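Local atomic coordinates of RmpD (Hexulose-6-phosphate synthase) (Streptococcus mutans, PDB entry 3EXR), a protein that belongs to the orotidine 5'-phosphate decarboxylase / HUMPS family and folds as a TIM barrel, the scaffold of many enzymes. Residues K3-A11 and A209-W220. Sequence-based numbering, arbitrary orientation.
Sequences KQLPNLQVA and ARAFKDEIKRIW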
loop_
_atom_site.group_PDB
_atom_site.type_symbol
_atom_site.label_atom_id
_atom_site.label_comp_id
_atom_site.label_asym_id
_atom_site.label_seq_id
_atom_site.Cartn_x
_atom_site.Cartn_y
_atom_site.Cartn_z
ATOM N N LYS A 3 11.199 23.196 -20.479
ATOM C CA LYS A 3 9.921 23.496 -19.775
ATOM C C LYS A 3 8.736 22.845 -20.478
ATOM O O LYS A 3 8.629 22.864 -21.709
ATOM C CB LYS A 3 9.703 25.009 -19.683
ATOM N N GLN A 4 7.837 22.275 -19.693
ATOM C CA GLN A 4 6.602 21.726 -20.227
ATOM C C GLN A 4 5.429 22.187 -19.370
ATOM O O GLN A 4 5.606 22.660 -18.249
ATOM C CB GLN A 4 6.661 20.193 -20.283
ATOM C CG GLN A 4 7.000 19.524 -18.962
ATOM C CD GLN A 4 7.062 18.024 -19.081
ATOM O OE1 GLN A 4 7.695 17.494 -20.003
ATOM N NE2 GLN A 4 6.398 17.321 -18.155
ATOM N N LEU A 5 4.234 22.040 -19.913
ATOM C CA LEU A 5 3.022 22.334 -19.180
ATOM C C LEU A 5 2.788 21.288 -18.083
ATOM O O LEU A 5 3.265 20.149 -18.185
ATOM C CB LEU A 5 1.842 22.279 -20.126
ATOM C CG LEU A 5 1.655 23.379 -21.169
ATOM C CD1 LEU A 5 0.422 23.072 -21.991
ATOM C CD2 LEU A 5 1.515 24.718 -20.487
ATOM N N PRO A 6 2.033 21.646 -17.041
ATOM C CA PRO A 6 1.604 20.583 -16.116
ATOM C C PRO A 6 0.893 19.462 -16.865
ATOM O O PRO A 6 0.111 19.734 -17.779
ATOM C CB PRO A 6 0.628 21.288 -15.174
ATOM C CG PRO A 6 1.090 22.768 -15.207
ATOM C CD PRO A 6 1.538 22.977 -16.645
ATOM N N ASN A 7 1.137 18.219 -16.432
ATOM C CA ASN A 7 0.471 17.059 -16.978
ATOM C C ASN A 7 -0.953 16.984 -16.449
ATOM O O ASN A 7 -1.238 17.436 -15.345
ATOM C CB ASN A 7 1.189 15.778 -16.542
ATOM C CG ASN A 7 2.549 15.581 -17.185
ATOM O OD1 ASN A 7 3.512 15.207 -16.486
ATOM N ND2 ASN A 7 2.647 15.769 -18.503
ATOM N N LEU A 8 -1.843 16.408 -17.256
ATOM C CA LEU A 8 -3.111 15.914 -16.801
ATOM C C LEU A 8 -2.988 14.397 -16.662
ATOM O O LEU A 8 -2.688 13.700 -17.632
ATOM C CB LEU A 8 -4.219 16.234 -17.803
ATOM C CG LEU A 8 -5.571 15.580 -17.474
ATOM C CD1 LEU A 8 -6.050 15.856 -16.045
ATOM C CD2 LEU A 8 -6.628 15.971 -18.464
ATOM N N GLN A 9 -3.246 13.915 -15.455
ATOM C CA GLN A 9 -3.218 12.490 -15.130
ATOM C C GLN A 9 -4.607 12.047 -14.726
ATOM O O GLN A 9 -5.294 12.765 -14.009
ATOM C CB GLN A 9 -2.209 12.249 -14.024
ATOM C CG GLN A 9 -2.210 10.876 -13.437
ATOM C CD GLN A 9 -0.990 10.643 -12.535
ATOM O OE1 GLN A 9 0.064 11.193 -12.791
ATOM N NE2 GLN A 9 -1.144 9.835 -11.505
ATOM N N VAL A 10 -5.000 10.848 -15.164
ATOM C CA VAL A 10 -6.248 10.241 -14.696
ATOM C C VAL A 10 -5.944 9.020 -13.829
ATOM O O VAL A 10 -5.179 8.142 -14.231
ATOM C CB VAL A 10 -7.213 9.831 -15.858
ATOM C CG1 VAL A 10 -6.585 8.773 -16.778
ATOM C CG2 VAL A 10 -8.514 9.311 -15.312
ATOM N N ALA A 11 -6.499 9.036 -12.626
ATOM C CA ALA A 11 -6.419 7.916 -11.706
ATOM C C ALA A 11 -7.600 6.999 -11.961
ATOM O O ALA A 11 -8.744 7.456 -12.055
ATOM C CB ALA A 11 -6.473 8.434 -10.256
ATOM N N ALA A 209 -11.911 16.039 -20.100
ATOM C CA ALA A 209 -10.459 15.920 -20.049
ATOM C C ALA A 209 -9.796 16.999 -20.899
ATOM O O ALA A 209 -8.876 17.679 -20.436
ATOM C CB ALA A 209 -9.993 14.514 -20.491
ATOM N N ARG A 210 -10.283 17.181 -22.131
ATOM C CA ARG A 210 -9.705 18.213 -22.988
ATOM C C ARG A 210 -9.901 19.619 -22.417
ATOM O O ARG A 210 -9.008 20.452 -22.562
ATOM C CB ARG A 210 -10.275 18.128 -24.399
ATOM C CG ARG A 210 -9.538 19.000 -25.367
ATOM C CD ARG A 210 -10.194 18.978 -26.725
ATOM N NE ARG A 210 -9.996 17.661 -27.320
ATOM C CZ ARG A 210 -10.588 17.245 -28.435
ATOM N NH1 ARG A 210 -11.387 18.058 -29.110
ATOM N NH2 ARG A 210 -10.365 16.039 -28.895
ATOM N N ALA A 211 -11.055 19.894 -21.806
ATOM C CA ALA A 211 -11.316 21.232 -21.232
ATOM C C ALA A 211 -10.353 21.509 -20.081
ATOM O O ALA A 211 -9.872 22.623 -19.921
ATOM C CB ALA A 211 -12.727 21.343 -20.766
ATOM N N PHE A 212 -10.045 20.463 -19.308
ATOM C CA PHE A 212 -9.140 20.576 -18.181
ATOM C C PHE A 212 -7.738 20.913 -18.713
ATOM O O PHE A 212 -7.089 21.848 -18.227
ATOM C CB PHE A 212 -9.152 19.242 -17.416
ATOM C CG PHE A 212 -8.564 19.294 -16.028
ATOM C CD1 PHE A 212 -9.384 19.168 -14.917
ATOM C CD2 PHE A 212 -7.196 19.344 -15.841
ATOM C CE1 PHE A 212 -8.837 19.170 -13.630
ATOM C CE2 PHE A 212 -6.647 19.348 -14.553
ATOM C CZ PHE A 212 -7.483 19.252 -13.452
ATOM N N LYS A 213 -7.301 20.200 -19.757
ATOM C CA LYS A 213 -5.991 20.442 -20.343
ATOM C C LYS A 213 -5.940 21.830 -21.036
ATOM O O LYS A 213 -4.887 22.507 -21.002
ATOM C CB LYS A 213 -5.605 19.280 -21.280
ATOM C CG LYS A 213 -4.222 19.357 -21.858
ATOM C CD LYS A 213 -3.172 18.824 -20.888
ATOM C CE LYS A 213 -1.790 19.313 -21.268
ATOM N NZ LYS A 213 -0.770 18.947 -20.245
ATOM N N ASP A 214 -7.065 22.266 -21.631
ATOM C CA ASP A 214 -7.155 23.594 -22.249
ATOM C C ASP A 214 -6.873 24.690 -21.193
ATOM O O ASP A 214 -6.197 25.688 -21.463
ATOM C CB ASP A 214 -8.554 23.846 -22.851
ATOM C CG ASP A 214 -8.814 23.116 -24.155
ATOM O OD1 ASP A 214 -7.879 22.634 -24.814
ATOM O OD2 ASP A 214 -10.000 23.025 -24.562
ATOM N N GLU A 215 -7.409 24.509 -19.995
ATOM C CA GLU A 215 -7.251 25.481 -18.924
ATOM C C GLU A 215 -5.829 25.464 -18.351
ATOM O O GLU A 215 -5.278 26.514 -18.012
ATOM C CB GLU A 215 -8.302 25.253 -17.837
ATOM C CG GLU A 215 -8.204 26.191 -16.655
ATOM C CD GLU A 215 -8.637 27.630 -16.979
ATOM O OE1 GLU A 215 -8.859 27.955 -18.176
ATOM O OE2 GLU A 215 -8.744 28.438 -16.021
ATOM N N ILE A 216 -5.241 24.272 -18.224
ATOM C CA ILE A 216 -3.817 24.170 -17.912
ATOM C C ILE A 216 -3.010 24.991 -18.935
ATOM O O ILE A 216 -2.168 25.772 -18.559
ATOM C CB ILE A 216 -3.331 22.699 -17.916
ATOM C CG1 ILE A 216 -3.917 21.936 -16.727
ATOM C CG2 ILE A 216 -1.813 22.650 -17.915
ATOM C CD1 ILE A 216 -3.625 20.402 -16.787
ATOM N N LYS A 217 -3.306 24.819 -20.223
ATOM C CA LYS A 217 -2.633 25.583 -21.289
ATOM C C LYS A 217 -2.860 27.090 -21.148
ATOM O O LYS A 217 -1.941 27.889 -21.388
ATOM C CB LYS A 217 -3.108 25.119 -22.667
ATOM C CG LYS A 217 -2.286 25.647 -23.841
ATOM C CD LYS A 217 -2.509 24.764 -25.059
ATOM C CE LYS A 217 -2.110 25.447 -26.362
ATOM N NZ LYS A 217 -2.300 24.496 -27.512
ATOM N N ARG A 218 -4.075 27.506 -20.799
ATOM C CA ARG A 218 -4.320 28.958 -20.623
ATOM C C ARG A 218 -3.467 29.563 -19.500
ATOM O O ARG A 218 -2.888 30.659 -19.645
ATOM C CB ARG A 218 -5.793 29.225 -20.342
ATOM C CG ARG A 218 -6.201 30.712 -20.365
ATOM C CD ARG A 218 -7.596 30.959 -19.837
ATOM N NE ARG A 218 -7.764 30.696 -18.403
ATOM C CZ ARG A 218 -7.335 31.495 -17.423
ATOM N NH1 ARG A 218 -6.676 32.633 -17.689
ATOM N NH2 ARG A 218 -7.576 31.167 -16.156
ATOM N N ILE A 219 -3.409 28.871 -18.369
ATOM C CA ILE A 219 -2.758 29.395 -17.166
ATOM C C ILE A 219 -1.242 29.284 -17.237
ATOM O O ILE A 219 -0.543 30.239 -16.926
ATOM C CB ILE A 219 -3.279 28.698 -15.898
ATOM C CG1 ILE A 219 -4.780 28.967 -15.727
ATOM C CG2 ILE A 219 -2.470 29.113 -14.673
ATOM C CD1 ILE A 219 -5.447 28.049 -14.696
ATOM N N TRP A 220 -0.726 28.140 -17.666
ATOM C CA TRP A 220 0.707 27.890 -17.671
ATOM C C TRP A 220 1.384 28.018 -19.032
ATOM O O TRP A 220 2.606 27.986 -19.090
ATOM C CB TRP A 220 1.011 26.484 -17.068
ATOM C CG TRP A 220 0.844 26.401 -15.569
ATOM C CD1 TRP A 220 1.815 26.600 -14.621
ATOM C CD2 TRP A 220 -0.350 26.087 -14.853
ATOM N NE1 TRP A 220 1.283 26.451 -13.359
ATOM C CE2 TRP A 220 -0.050 26.154 -13.476
ATOM C CE3 TRP A 220 -1.657 25.766 -15.233
ATOM C CZ2 TRP A 220 -0.997 25.881 -12.493
ATOM C CZ3 TRP A 220 -2.591 25.497 -14.242
ATOM C CH2 TRP A 220 -2.265 25.592 -12.899
#
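P6 and L8 pack against I216, W220 and F212 where the last helix of a TIM barrel, 205-220, closes over the first strand, 7-12. The axes of strand 7-11 and helix 209-220 come within 9.0 Å and run nearly antiparallel, at 154°. Packing is tight around P6 and L8. P6 CG sits over one face of W220, 3.7 Å from the centroid of the five-membered ring and 14° off the normal, a CH-pi contact; I219 CG2 lies over the opposite face, toward the rim, and W220 NE1 hydrogen-bonds to V188 O. P6 CD also lies 3.6 Å from I216 CG2, the branch anti to the backbone N that faces the proline. Farther along, L8 splits its two methyls: L8 CD1 meets the F212 ring obliquely, 3.7 Å from F212 CD2, while L8 CD2 lies 3.4 Å from A209 O. The looser side is at L5, partly exposed, whose CD1 lies 4.1 Å from CB of the exposed K217, although its other methyl reaches the backbone of W220. Between these regions K213 bends at its second side-chain torsion, carrying its ammonium to the loop just ahead of the strand, where NZ also forms a salt bridge with D32, whose carboxylate accepts a hydrogen bond from L8 N. There K213 NZ donates to P6 O at 2.7 Å, tilted 21° from the carbonyl plane.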